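PDB 2Q02: putative cytoplasmic protein from Salmonella typhimurium LT2, which is of unknown function but binds zinc within a xylose isomerase-like TIM barrel and may act as an isomerase. Local coordinates for residues E213-L218 / E245-Q250; V196-V201 / M224-Q229; N12-P17 / R39-S44; E139-R144 / T171-L176. One frame throughout, in Å; residues are numbered along the deposited sequence.

In the fold
Running from the N terminus, contact 3 comes first and joins the loop after strand 9-12 to the one after strand 35-39, closing a loop that contains helix 21-30 and strand 35-39. Contact 4 links the loop after strand 135-138 with helix 171-176, which begins where strand 166-170 ends. Contacts 2 and 1 cross in sequence: contact 2 joins the end of strand 193-198 to the start of helix 226-235, and contact 1 joins the loop between them to the loop after strand 242-244. Contacts 1, 2 and 4 each supply a zinc ligand. Contact 3 reaches this site through a salt bridge from Arg-39 to Glu-245, tying the first two strands of the closed barrel to the last.

Contact 1. Residues E213-L218 / E245-Q250; sequences EQRIML and EPFSSQ. With ZN (zinc ion), chain E.
Arg-215 meets segment 245-250 with both its backbone and its side chain. Its carbonyl O accepts hydrogen bonds from Phe-247 N and Ser-248 N, each 3.0 Å away, which approach from opposite faces of the carbonyl plane. The side chain, bent at chi3 (66°), lays one guanidinium face over CD2 of Phe-247, with guanidinium and ring planes 55° apart. Its NH2 reaches Glu-245 OE1 at 3.1 Å from above the carboxylate plane, a salt bridge to an oxygen that also binds the zinc ion at 2.1 Å. The arginine is thus a second-shell residue, and its NH2 also bonds the zinc ligand Asp-170, while Arg-39 holds the other Glu-245 oxygen. The two loops follow the seventh and eighth strands of the TIM barrel, at the strand ends that carry the metal site. Away from the metal, Glu-213 folds back at chi2 so that its OE1 accepts from Ser-249 N at 3.0 Å, on the syn side. Ser-249 OG, modelled in two positions, may add a bond to OE2. Pro-246 packs against both Ile-216 and Met-217, its CB 3.4 Å from Ile-216 O and its CD 3.8 Å from the selenium (SE) of Met-217.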
loop_
_atom_site.group_PDB
_atom_site.type_symbol
_atom_site.label_atom_id
_atom_site.label_comp_id
_atom_site.label_asym_id
_atom_site.label_seq_id
_atom_site.Cartn_x
_atom_site.Cartn_y
_atom_site.Cartn_z
ATOM N N GLU A 213 6.007 9.293 9.719
ATOM C CA GLU A 213 5.673 9.440 11.149
ATOM C C GLU A 213 4.406 10.304 11.435
ATOM O O GLU A 213 3.808 10.187 12.498
ATOM C CB GLU A 213 6.904 9.995 11.902
ATOM C CG GLU A 213 6.679 10.505 13.320
ATOM C CD GLU A 213 6.053 9.480 14.255
ATOM O OE1 GLU A 213 6.220 8.273 13.985
ATOM O OE2 GLU A 213 5.403 9.887 15.264
ATOM N N GLN A 214 4.022 11.168 10.492
ATOM C CA GLN A 214 2.833 12.019 10.639
ATOM C C GLN A 214 1.560 11.331 10.149
ATOM O O GLN A 214 0.472 11.883 10.271
ATOM C CB GLN A 214 3.002 13.329 9.864
ATOM C CG GLN A 214 3.952 14.345 10.492
ATOM C CD GLN A 214 5.422 14.018 10.264
ATOM O OE1 GLN A 214 5.893 13.954 9.135
ATOM N NE2 GLN A 214 6.143 13.810 11.338
ATOM N N ARG A 215 1.690 10.136 9.593
ATOM C CA ARG A 215 0.566 9.493 8.947
ATOM C C ARG A 215 -0.252 8.732 9.971
ATOM O O ARG A 215 0.187 7.701 10.502
ATOM C CB ARG A 215 1.025 8.573 7.811
ATOM C CG ARG A 215 1.574 9.322 6.610
ATOM C CD ARG A 215 2.239 8.402 5.659
ATOM N NE ARG A 215 1.287 7.489 5.059
ATOM C CZ ARG A 215 1.594 6.572 4.141
ATOM N NH1 ARG A 215 2.850 6.436 3.694
ATOM N NH2 ARG A 215 0.637 5.781 3.669
ATOM N N ILE A 216 -1.441 9.264 10.238
ATOM C CA ILE A 216 -2.398 8.650 11.156
ATOM C C ILE A 216 -3.648 8.192 10.369
ATOM O O ILE A 216 -3.527 7.691 9.265
ATOM C CB ILE A 216 -2.702 9.592 12.348
ATOM C CG1 ILE A 216 -3.361 10.914 11.902
ATOM C CG2 ILE A 216 -1.418 9.880 13.074
ATOM C CD1 ILE A 216 -3.613 11.888 13.055
HETATM N N MSE A 217 -4.833 8.322 10.939
HETATM C CA MSE A 217 -6.047 7.927 10.258
HETATM C C MSE A 217 -6.875 9.161 9.844
HETATM O O MSE A 217 -6.439 10.312 10.025
HETATM C CB MSE A 217 -6.803 6.921 11.131
HETATM C CG MSE A 217 -6.083 5.567 11.189
HETATM SE SE MSE A 217 -6.329 4.487 9.506
HETATM C CE MSE A 217 -8.129 3.882 9.891
ATOM N N LEU A 218 -8.036 8.919 9.235
ATOM C CA LEU A 218 -8.804 9.995 8.602
ATOM C C LEU A 218 -9.621 10.754 9.621
ATOM O O LEU A 218 -10.325 10.154 10.414
ATOM C CB LEU A 218 -9.702 9.442 7.484
ATOM C CG LEU A 218 -8.924 8.724 6.360
ATOM C CD1 LEU A 218 -9.855 8.288 5.202
ATOM C CD2 LEU A 218 -7.791 9.586 5.841
ATOM N N GLU A 245 -3.554 2.594 5.685
ATOM C CA GLU A 245 -2.118 2.384 5.955
ATOM C C GLU A 245 -1.496 3.569 6.739
ATOM O O GLU A 245 -0.727 4.354 6.202
ATOM C CB GLU A 245 -1.337 2.100 4.648
ATOM C CG GLU A 245 0.148 1.713 4.867
ATOM C CD GLU A 245 1.011 1.805 3.605
ATOM O OE1 GLU A 245 0.854 2.762 2.821
ATOM O OE2 GLU A 245 1.878 0.933 3.396
ATOM N N PRO A 246 -1.843 3.702 8.015
ATOM C CA PRO A 246 -1.115 4.626 8.867
ATOM C C PRO A 246 0.285 4.105 9.272
ATOM O O PRO A 246 0.525 2.892 9.249
ATOM C CB PRO A 246 -2.030 4.739 10.081
ATOM C CG PRO A 246 -2.670 3.437 10.164
ATOM C CD PRO A 246 -2.924 3.027 8.750
ATOM N N PHE A 247 1.190 5.027 9.633
ATOM C CA PHE A 247 2.591 4.701 10.024
ATOM C C PHE A 247 3.061 5.262 11.384
ATOM O O PHE A 247 4.082 4.814 11.923
ATOM C CB PHE A 247 3.556 5.259 8.980
ATOM C CG PHE A 247 3.808 4.358 7.844
ATOM C CD1 PHE A 247 4.814 3.407 7.914
ATOM C CD2 PHE A 247 3.066 4.481 6.672
ATOM C CE1 PHE A 247 5.065 2.555 6.846
ATOM C CE2 PHE A 247 3.311 3.652 5.589
ATOM C CZ PHE A 247 4.319 2.682 5.676
ATOM N N SER A 248 2.360 6.259 11.907
ATOM C CA SER A 248 2.817 6.968 13.109
ATOM C C SER A 248 3.136 6.063 14.301
ATOM O O SER A 248 2.510 5.027 14.494
ATOM C CB SER A 248 1.753 7.980 13.544
ATOM O OG SER A 248 2.060 8.498 14.817
ATOM N N SER A 249 4.091 6.481 15.116
ATOM C CA SER A 249 4.396 5.801 16.377
ATOM C C SER A 249 3.274 5.989 17.396
ATOM O O SER A 249 3.205 5.268 18.385
ATOM C CB SER A 249 5.715 6.314 16.964
ATOM O OG SER A 249 5.611 7.672 17.356
ATOM N N GLN A 250 2.411 6.980 17.169
ATOM C CA GLN A 250 1.206 7.159 18.007
ATOM C C GLN A 250 0.335 5.883 17.982
ATOM O O GLN A 250 -0.423 5.622 18.909
ATOM C CB GLN A 250 0.333 8.318 17.492
ATOM C CG GLN A 250 0.826 9.768 17.717
ATOM C CD GLN A 250 -0.113 10.791 17.021
ATOM O OE1 GLN A 250 -1.317 10.881 17.335
ATOM N NE2 GLN A 250 0.432 11.533 16.051
HETATM ZN ZN ZN E . 1.469 3.008 0.789
#

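Contact 2. Residues V196-V201 / M224-Q229; sequences VHLSGV and MQNYQQ. With ZN (zinc ion), chain E.
Met-224, a selenomethionine, reaches across with an extended chain to set its CE 3.3 Å from CG2 of Val-201. The two side chains meet at a slant, and the selenium follows the same valine branch, with SE 3.9 Å from Val-201 CG2. After Gln-225 at the N-cap position, Asn-226 opens the helix and turns its amide toward the backbone at Ser-199. Only a weak hydrogen bond results, from Asn-226 ND2 to Ser-199 O (3.1 Å, 120° at the hydrogen). The amide has firmer partners elsewhere, ND2 bonding Asp-222 and OD1 the hydroxyl of Thr-171. Leu-198 passes the amide in the opposite direction, its CD2 3.9 Å from Asn-226 OD1. In the next turn, Gln-229 reaches back along its own segment: its NE2 donates to Met-224 O at 3.2 Å, with the acceptor lying in the amide plane, and also bonds Thr-171 O, which ties together the starts of helices 226-235 and 171-176. On the other face of strand 193-198, His-197 ND1 binds the zinc ion at 2.1 Å. The arrangement is a beta-alpha unit of the TIM barrel, in which a long loop separates strand 193-198, with its metal ligand near the C-terminal end, from helix 226-235.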
loop_
_atom_site.group_PDB
_atom_site.type_symbol
_atom_site.label_atom_id
_atom_site.label_comp_id
_atom_site.label_asym_id
_atom_site.label_seq_id
_atom_site.Cartn_x
_atom_site.Cartn_y
_atom_site.Cartn_z
ATOM N N VAL A 196 -5.305 1.293 -3.607
ATOM C CA VAL A 196 -5.153 2.636 -3.038
ATOM C C VAL A 196 -4.876 2.531 -1.542
ATOM O O VAL A 196 -5.526 1.742 -0.847
ATOM C CB VAL A 196 -6.394 3.535 -3.294
ATOM C CG1 VAL A 196 -6.224 4.878 -2.643
ATOM C CG2 VAL A 196 -6.635 3.698 -4.808
ATOM N N HIS A 197 -3.880 3.299 -1.086
ATOM C CA HIS A 197 -3.488 3.376 0.310
ATOM C C HIS A 197 -3.945 4.731 0.868
ATOM O O HIS A 197 -3.584 5.794 0.326
ATOM C CB HIS A 197 -1.968 3.257 0.484
ATOM C CG HIS A 197 -1.450 1.851 0.522
ATOM N ND1 HIS A 197 -0.110 1.566 0.618
ATOM C CD2 HIS A 197 -2.083 0.655 0.457
ATOM C CE1 HIS A 197 0.065 0.256 0.623
ATOM N NE2 HIS A 197 -1.117 -0.321 0.523
ATOM N N LEU A 198 -4.734 4.679 1.946
ATOM C CA LEU A 198 -5.313 5.846 2.573
ATOM C C LEU A 198 -4.692 5.996 3.961
ATOM O O LEU A 198 -4.362 5.007 4.650
ATOM C CB LEU A 198 -6.836 5.719 2.707
ATOM C CG LEU A 198 -7.725 5.463 1.478
ATOM C CD1 LEU A 198 -9.197 5.223 1.902
ATOM C CD2 LEU A 198 -7.628 6.606 0.498
ATOM N N SER A 199 -4.500 7.260 4.328
ATOM C CA SER A 199 -4.080 7.660 5.656
ATOM C C SER A 199 -4.239 9.161 5.679
ATOM O O SER A 199 -4.255 9.805 4.620
ATOM C CB SER A 199 -2.637 7.251 5.971
ATOM O OG SER A 199 -1.704 8.197 5.519
ATOM N N GLY A 200 -4.396 9.702 6.879
ATOM C CA GLY A 200 -4.561 11.129 7.053
ATOM C C GLY A 200 -3.358 11.705 7.759
ATOM O O GLY A 200 -2.636 10.983 8.440
ATOM N N VAL A 201 -3.150 13.003 7.569
ATOM C CA VAL A 201 -2.148 13.783 8.307
ATOM C C VAL A 201 -2.835 15.052 8.795
ATOM O O VAL A 201 -3.453 15.737 7.993
ATOM C CB VAL A 201 -0.995 14.172 7.383
ATOM C CG1 VAL A 201 -0.187 15.349 7.929
ATOM C CG2 VAL A 201 -0.117 12.960 7.126
HETATM N N MSE A 224 -4.622 16.368 3.733
HETATM C CA MSE A 224 -4.234 15.873 2.416
HETATM C C MSE A 224 -5.370 15.694 1.406
HETATM O O MSE A 224 -5.105 15.302 0.262
HETATM C CB MSE A 224 -3.465 14.567 2.576
HETATM C CG MSE A 224 -2.385 14.676 3.603
HETATM SE SE MSE A 224 -1.069 13.353 3.351
HETATM C CE MSE A 224 0.292 14.270 4.174
ATOM N N GLN A 225 -6.606 15.986 1.812
ATOM C CA GLN A 225 -7.771 15.882 0.937
ATOM C C GLN A 225 -8.081 14.440 0.517
ATOM O O GLN A 225 -8.366 14.175 -0.646
ATOM C CB GLN A 225 -7.625 16.791 -0.301
ATOM C CG GLN A 225 -7.865 18.269 -0.001
ATOM C CD GLN A 225 -8.075 19.102 -1.263
ATOM O OE1 GLN A 225 -9.197 19.235 -1.751
ATOM N NE2 GLN A 225 -6.991 19.666 -1.790
ATOM N N ASN A 226 -8.036 13.507 1.462
ATOM C CA ASN A 226 -8.376 12.119 1.140
ATOM C C ASN A 226 -9.811 11.979 0.617
ATOM O O ASN A 226 -10.012 11.304 -0.378
ATOM C CB ASN A 226 -8.165 11.188 2.342
ATOM C CG ASN A 226 -6.704 10.868 2.579
ATOM O OD1 ASN A 226 -6.237 9.761 2.301
ATOM N ND2 ASN A 226 -5.973 11.845 3.090
ATOM N N TYR A 227 -10.784 12.621 1.280
ATOM C CA TYR A 227 -12.191 12.540 0.867
ATOM C C TYR A 227 -12.294 12.914 -0.587
ATOM O O TYR A 227 -12.949 12.216 -1.357
ATOM C CB TYR A 227 -13.109 13.467 1.699
ATOM C CG TYR A 227 -14.618 13.281 1.432
ATOM C CD1 TYR A 227 -15.353 12.312 2.114
ATOM C CD2 TYR A 227 -15.301 14.074 0.495
ATOM C CE1 TYR A 227 -16.732 12.133 1.878
ATOM C CE2 TYR A 227 -16.677 13.901 0.248
ATOM C CZ TYR A 227 -17.393 12.922 0.942
ATOM O OH TYR A 227 -18.760 12.720 0.710
ATOM N N GLN A 228 -11.624 14.004 -0.954
ATOM C CA GLN A 228 -11.666 14.510 -2.324
ATOM C C GLN A 228 -10.854 13.663 -3.292
ATOM O O GLN A 228 -11.253 13.495 -4.444
ATOM C CB GLN A 228 -11.203 15.965 -2.390
ATOM C CG GLN A 228 -12.159 16.954 -1.724
ATOM C CD GLN A 228 -11.744 17.370 -0.312
ATOM O OE1 GLN A 228 -11.069 16.634 0.416
ATOM N NE2 GLN A 228 -12.157 18.571 0.074
ATOM N N GLN A 229 -9.734 13.116 -2.839
ATOM C CA GLN A 229 -8.957 12.201 -3.691
ATOM C C GLN A 229 -9.756 10.932 -3.970
ATOM O O GLN A 229 -9.708 10.415 -5.072
ATOM C CB GLN A 229 -7.614 11.820 -3.071
ATOM C CG GLN A 229 -6.534 12.880 -3.152
ATOM C CD GLN A 229 -5.166 12.294 -2.787
ATOM O OE1 GLN A 229 -4.714 11.325 -3.415
ATOM N NE2 GLN A 229 -4.515 12.856 -1.763
HETATM ZN ZN ZN E . 1.469 3.008 0.789
#

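Contact 3. Residues N12-P17 / R39-S44; sequences NRKIAP and RNDMPS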
loop_
_atom_site.group_PDB
_atom_site.type_symbol
_atom_site.label_atom_id
_atom_site.label_comp_id
_atom_site.label_asym_id
_atom_site.label_seq_id
_atom_site.Cartn_x
_atom_site.Cartn_y
_atom_site.Cartn_z
ATOM N N ASN A 12 -4.489 -2.587 6.422
ATOM C CA ASN A 12 -3.061 -2.826 6.416
ATOM C C ASN A 12 -2.569 -3.079 7.869
ATOM O O ASN A 12 -2.975 -2.383 8.823
ATOM C CB ASN A 12 -2.340 -1.638 5.751
ATOM C CG ASN A 12 -0.884 -1.927 5.446
ATOM O OD1 ASN A 12 -0.120 -2.255 6.350
ATOM N ND2 ASN A 12 -0.488 -1.783 4.172
ATOM N N ARG A 13 -1.688 -4.072 8.025
ATOM C CA ARG A 13 -1.201 -4.456 9.349
ATOM C C ARG A 13 -0.359 -3.392 10.068
ATOM O O ARG A 13 -0.125 -3.526 11.269
ATOM C CB ARG A 13 -0.422 -5.773 9.297
ATOM C CG ARG A 13 -0.214 -6.382 10.673
ATOM C CD ARG A 13 0.664 -7.627 10.668
ATOM N NE ARG A 13 0.851 -8.152 12.034
ATOM C CZ ARG A 13 1.912 -8.835 12.456
ATOM N NH1 ARG A 13 2.909 -9.109 11.628
ATOM N NH2 ARG A 13 1.975 -9.251 13.713
ATOM N N LYS A 14 0.093 -2.345 9.362
ATOM C CA LYS A 14 0.852 -1.265 10.023
ATOM C C LYS A 14 0.052 -0.547 11.111
ATOM O O LYS A 14 0.645 0.066 11.992
ATOM C CB LYS A 14 1.377 -0.233 9.016
ATOM C CG LYS A 14 2.641 0.534 9.498
ATOM C CD LYS A 14 3.925 -0.230 9.188
ATOM C CE LYS A 14 5.139 0.371 9.890
ATOM N NZ LYS A 14 6.163 -0.636 10.387
ATOM N N ILE A 15 -1.283 -0.616 11.034
ATOM C CA ILE A 15 -2.178 0.003 12.031
ATOM C C ILE A 15 -2.121 -0.682 13.409
ATOM O O ILE A 15 -2.506 -0.096 14.416
ATOM C CB ILE A 15 -3.653 0.050 11.498
ATOM C CG1 ILE A 15 -4.491 1.081 12.240
ATOM C CG2 ILE A 15 -4.326 -1.324 11.546
ATOM C CD1 ILE A 15 -5.803 1.394 11.539
ATOM N N ALA A 16 -1.614 -1.910 13.453
ATOM C CA ALA A 16 -1.646 -2.716 14.668
ATOM C C ALA A 16 -0.293 -3.335 15.004
ATOM O O ALA A 16 -0.169 -4.572 15.035
ATOM C CB ALA A 16 -2.697 -3.812 14.529
ATOM N N PRO A 17 0.712 -2.489 15.304
ATOM C CA PRO A 17 2.069 -2.984 15.589
ATOM C C PRO A 17 2.145 -3.913 16.814
ATOM O O PRO A 17 3.021 -4.780 16.873
ATOM C CB PRO A 17 2.870 -1.700 15.848
ATOM C CG PRO A 17 1.849 -0.699 16.288
ATOM C CD PRO A 17 0.637 -1.025 15.427
ATOM N N ARG A 39 3.133 -7.479 6.099
ATOM C CA ARG A 39 4.311 -6.632 5.920
ATOM C C ARG A 39 5.621 -7.228 6.498
ATOM O O ARG A 39 5.626 -7.896 7.550
ATOM C CB ARG A 39 4.088 -5.273 6.602
ATOM C CG ARG A 39 2.715 -4.599 6.423
ATOM C CD ARG A 39 2.729 -3.264 7.162
ATOM N NE ARG A 39 3.857 -2.468 6.693
ATOM C CZ ARG A 39 3.810 -1.597 5.688
ATOM N NH1 ARG A 39 2.678 -1.318 5.055
ATOM N NH2 ARG A 39 4.904 -0.966 5.328
ATOM N N ASN A 40 6.740 -6.935 5.840
ATOM C CA ASN A 40 8.049 -7.419 6.323
ATOM C C ASN A 40 8.773 -6.423 7.257
ATOM O O ASN A 40 9.902 -6.677 7.666
ATOM C CB ASN A 40 8.975 -7.813 5.164
ATOM C CG ASN A 40 9.506 -6.619 4.421
ATOM O OD1 ASN A 40 8.949 -5.523 4.523
ATOM N ND2 ASN A 40 10.589 -6.816 3.660
ATOM N N ASP A 41 8.111 -5.312 7.610
ATOM C CA ASP A 41 8.743 -4.280 8.449
ATOM C C ASP A 41 8.011 -4.055 9.782
ATOM O O ASP A 41 8.065 -2.965 10.366
ATOM C CB ASP A 41 8.901 -2.963 7.688
ATOM C CG ASP A 41 7.598 -2.396 7.214
ATOM O OD1 ASP A 41 6.533 -2.908 7.600
ATOM O OD2 ASP A 41 7.663 -1.420 6.449
HETATM N N MSE A 42 7.356 -5.100 10.273
HETATM C CA MSE A 42 6.774 -5.075 11.601
HETATM C C MSE A 42 7.878 -5.286 12.609
HETATM O O MSE A 42 9.011 -5.584 12.219
HETATM C CB MSE A 42 5.743 -6.180 11.715
HETATM C CG MSE A 42 4.722 -6.148 10.587
HETATM SE SE MSE A 42 3.447 -4.662 10.673
HETATM C CE MSE A 42 4.446 -3.171 10.642
ATOM N N PRO A 43 7.570 -5.111 13.914
ATOM C CA PRO A 43 8.602 -5.367 14.937
ATOM C C PRO A 43 9.304 -6.726 14.822
ATOM O O PRO A 43 10.499 -6.809 15.062
ATOM C CB PRO A 43 7.821 -5.265 16.259
ATOM C CG PRO A 43 6.732 -4.328 15.965
ATOM C CD PRO A 43 6.319 -4.621 14.529
ATOM N N SER A 44 8.568 -7.770 14.441
ATOM C CA SER A 44 9.151 -9.111 14.279
ATOM C C SER A 44 10.230 -9.162 13.180
ATOM O O SER A 44 11.150 -9.980 13.246
ATOM C CB SER A 44 8.071 -10.135 13.933
ATOM O OG SER A 44 7.581 -9.928 12.603
HETATM O O HOH W 1 3.159 -9.105 8.427
#
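Asn-12 and Arg-39 supply the hydrogen bond that crosses between segments 12-17 and 39-44. Arg-39 NH1 donates almost straight (163°) to Asn-12 OD1 at 3.2 Å, within the guanidinium plane. The same oxygen takes Lys-14 N at 3.0 Å on an in-plane lone pair, closing an Asx turn that starts the short 3-10 segment. A water adds an indirect link, accepting from Arg-39 N at 2.8 Å and from Arg-13 NH1; the NH2 of Arg-13 forms a salt bridge with Asp-49.

Charge pairing centres on Asp-41. Arg-39 grips it side-on, NE 2.9 Å from Asp-41 OD1 and NH2 3.0 Å from Asp-41 OD2, each on a syn lone pair. Lys-14 NZ joins this network through a long salt bridge, 3.6 Å from Asp-41 OD1.

Van der Waals packing runs alongside. Bent at chi2 (85°), Lys-14 lays the aliphatic part of its chain over one face of the Arg-39 guanidinium, with CD 3.4 Å from Arg-39 NE. The selenomethionine Met-42 brings its CE to 3.3 Å from Lys-14 CD, and its selenium rests near CG of Arg-13.

Held at its edges by Asn-12, Asp-41 and the zinc ligand Glu-245, the Arg-39 guanidinium is fixed in rotation, and Asp-41 probably offsets the two nearby positive charges.

Contact 4. Residues E139-R144 / T171-L176; sequences EPLGFR and TFHHHL. With ZN (zinc ion), chain E.
The backbones come closest where Gly-142, with no side chain to intervene, places its CA 4.2 Å from the CA of His-173 on the short helix, and the same Gly-142 CA lies 3.4 Å from His-173 O in a CA-H...O contact. From here Gly-142 N donates to the His-173 ring at ND1 (3.1 Å, 164°), arriving 33° out of the ring plane. His-173 CB faces the loop, and with CG anti to the carbonyl carbon the ring swings so that ND1 meets Gly-142 N. The imidazole is packed on both faces: Leu-141 CD2 makes a CH-pi contact 3.9 Å from the His-173 ring centroid, and Phe-172 CD1 covers the opposite face. At the rim, His-173 CE1 comes within 3.5 Å of Phe-143 CE2, an offset edge-to-face pair in which the imidazole edge addresses the phenylalanine face, the planes 73° apart. Phe-143 also touches the Phe-172 ring, completing an aromatic cluster, and its CD1 rests 3.6 Å from Leu-176 CD2. At the other end of the loop, the extended Glu-139 side chain binds the zinc ion through OE2 at 2.1 Å; this same Glu-139 OE2 lies 3.7 Å from His-173 CD2. The NE2 of His-173 bonds an unidentified molecule, probably from the crystallisation liquor, consistent with a pocket beside the metal. Strand 135-138 leads into Glu-139 and strand 166-170 runs directly into helix 171-176, where Arg-215 and Met-224 pack against Phe-172, while Thr-171 bonds Asn-226 at the start of helix 226-235.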
loop_
_atom_site.group_PDB
_atom_site.type_symbol
_atom_site.label_atom_id
_atom_site.label_comp_id
_atom_site.label_asym_id
_atom_site.label_seq_id
_atom_site.Cartn_x
_atom_site.Cartn_y
_atom_site.Cartn_z
ATOM N N GLU A 139 4.546 1.200 -6.268
ATOM C CA GLU A 139 4.089 2.344 -5.467
ATOM C C GLU A 139 5.075 3.493 -5.560
ATOM O O GLU A 139 6.126 3.450 -4.919
ATOM C CB GLU A 139 3.973 1.973 -3.998
ATOM C CG GLU A 139 3.578 3.142 -3.092
ATOM C CD GLU A 139 3.078 2.689 -1.740
ATOM O OE1 GLU A 139 3.439 1.571 -1.325
ATOM O OE2 GLU A 139 2.331 3.454 -1.092
ATOM N N PRO A 140 4.755 4.519 -6.355
ATOM C CA PRO A 140 5.539 5.738 -6.302
ATOM C C PRO A 140 5.540 6.386 -4.901
ATOM O O PRO A 140 4.515 6.380 -4.192
ATOM C CB PRO A 140 4.843 6.671 -7.305
ATOM C CG PRO A 140 3.969 5.839 -8.136
ATOM C CD PRO A 140 3.682 4.578 -7.364
ATOM N N LEU A 141 6.709 6.916 -4.522
ATOM C CA LEU A 141 6.892 7.642 -3.276
ATOM C C LEU A 141 7.047 9.104 -3.602
ATOM O O LEU A 141 7.856 9.474 -4.447
ATOM C CB LEU A 141 8.142 7.177 -2.542
ATOM C CG LEU A 141 8.290 5.680 -2.343
ATOM C CD1 LEU A 141 9.646 5.377 -1.790
ATOM C CD2 LEU A 141 7.214 5.131 -1.442
ATOM N N GLY A 142 6.276 9.940 -2.921
ATOM C CA GLY A 142 6.227 11.375 -3.229
ATOM C C GLY A 142 7.387 12.221 -2.720
ATOM O O GLY A 142 7.521 13.376 -3.113
ATOM N N PHE A 143 8.221 11.672 -1.843
ATOM C CA PHE A 143 9.353 12.417 -1.317
ATOM C C PHE A 143 10.174 13.043 -2.436
ATOM O O PHE A 143 10.356 12.453 -3.502
ATOM C CB PHE A 143 10.271 11.545 -0.476
ATOM C CG PHE A 143 9.570 10.878 0.642
ATOM C CD1 PHE A 143 9.168 11.613 1.751
ATOM C CD2 PHE A 143 9.251 9.524 0.567
ATOM C CE1 PHE A 143 8.486 11.020 2.759
ATOM C CE2 PHE A 143 8.569 8.918 1.586
ATOM C CZ PHE A 143 8.186 9.669 2.691
ATOM N N ARG A 144 10.691 14.243 -2.184
ATOM C CA ARG A 144 11.597 14.892 -3.143
ATOM C C ARG A 144 12.825 14.069 -3.509
ATOM O O ARG A 144 13.357 14.218 -4.616
ATOM C CB ARG A 144 12.099 16.239 -2.663
ATOM C CG ARG A 144 11.199 17.368 -3.036
ATOM C CD ARG A 144 11.445 18.595 -2.182
ATOM N NE ARG A 144 10.785 19.739 -2.802
ATOM C CZ ARG A 144 11.387 20.844 -3.261
ATOM N NH1 ARG A 144 12.712 21.033 -3.148
ATOM N NH2 ARG A 144 10.640 21.795 -3.821
ATOM N N THR A 171 -2.411 8.009 -1.067
ATOM C CA THR A 171 -2.863 9.410 -0.994
ATOM C C THR A 171 -1.820 10.350 -0.366
ATOM O O THR A 171 -1.752 11.519 -0.729
ATOM C CB THR A 171 -4.154 9.574 -0.204
ATOM O OG1 THR A 171 -3.971 9.029 1.108
ATOM C CG2 THR A 171 -5.324 8.890 -0.921
ATOM N N PHE A 172 -1.025 9.840 0.565
ATOM C CA PHE A 172 0.076 10.599 1.139
ATOM C C PHE A 172 1.136 10.913 0.089
ATOM O O PHE A 172 1.641 12.052 0.002
ATOM C CB PHE A 172 0.713 9.817 2.285
ATOM C CG PHE A 172 2.004 10.404 2.796
ATOM C CD1 PHE A 172 3.222 10.023 2.253
ATOM C CD2 PHE A 172 2.001 11.301 3.866
ATOM C CE1 PHE A 172 4.428 10.554 2.765
ATOM C CE2 PHE A 172 3.193 11.822 4.384
ATOM C CZ PHE A 172 4.405 11.445 3.840
ATOM N N HIS A 173 1.491 9.894 -0.686
ATOM C CA HIS A 173 2.538 10.062 -1.692
ATOM C C HIS A 173 2.073 10.949 -2.844
ATOM O O HIS A 173 2.866 11.731 -3.368
ATOM C CB HIS A 173 3.130 8.720 -2.134
ATOM C CG HIS A 173 3.890 8.040 -1.039
ATOM N ND1 HIS A 173 5.026 8.588 -0.476
ATOM C CD2 HIS A 173 3.654 6.887 -0.368
ATOM C CE1 HIS A 173 5.470 7.786 0.481
ATOM N NE2 HIS A 173 4.661 6.745 0.561
ATOM N N HIS A 174 0.794 10.862 -3.196
ATOM C CA HIS A 174 0.189 11.817 -4.116
ATOM C C HIS A 174 0.283 13.254 -3.563
ATOM O O HIS A 174 0.618 14.212 -4.284
ATOM C CB HIS A 174 -1.290 11.457 -4.364
ATOM C CG HIS A 174 -2.034 12.438 -5.227
ATOM N ND1 HIS A 174 -2.139 12.301 -6.596
ATOM C CD2 HIS A 174 -2.726 13.561 -4.908
ATOM C CE1 HIS A 174 -2.841 13.308 -7.084
ATOM N NE2 HIS A 174 -3.208 14.089 -6.081
ATOM N N HIS A 175 -0.031 13.412 -2.279
ATOM C CA HIS A 175 -0.033 14.730 -1.665
ATOM C C HIS A 175 1.345 15.362 -1.678
ATOM O O HIS A 175 1.467 16.561 -1.918
ATOM C CB HIS A 175 -0.556 14.641 -0.232
ATOM C CG HIS A 175 -0.684 15.961 0.458
ATOM N ND1 HIS A 175 0.105 16.318 1.530
ATOM C CD2 HIS A 175 -1.529 16.996 0.251
ATOM C CE1 HIS A 175 -0.254 17.514 1.957
ATOM N NE2 HIS A 175 -1.237 17.951 1.192
ATOM N N LEU A 176 2.375 14.553 -1.433
ATOM C CA LEU A 176 3.773 15.058 -1.412
ATOM C C LEU A 176 4.333 15.361 -2.793
ATOM O O LEU A 176 5.206 16.221 -2.923
ATOM C CB LEU A 176 4.729 14.106 -0.689
ATOM C CG LEU A 176 4.978 14.421 0.773
ATOM C CD1 LEU A 176 3.751 14.100 1.610
ATOM C CD2 LEU A 176 6.171 13.613 1.224
HETATM ZN ZN ZN E . 1.469 3.008 0.789
#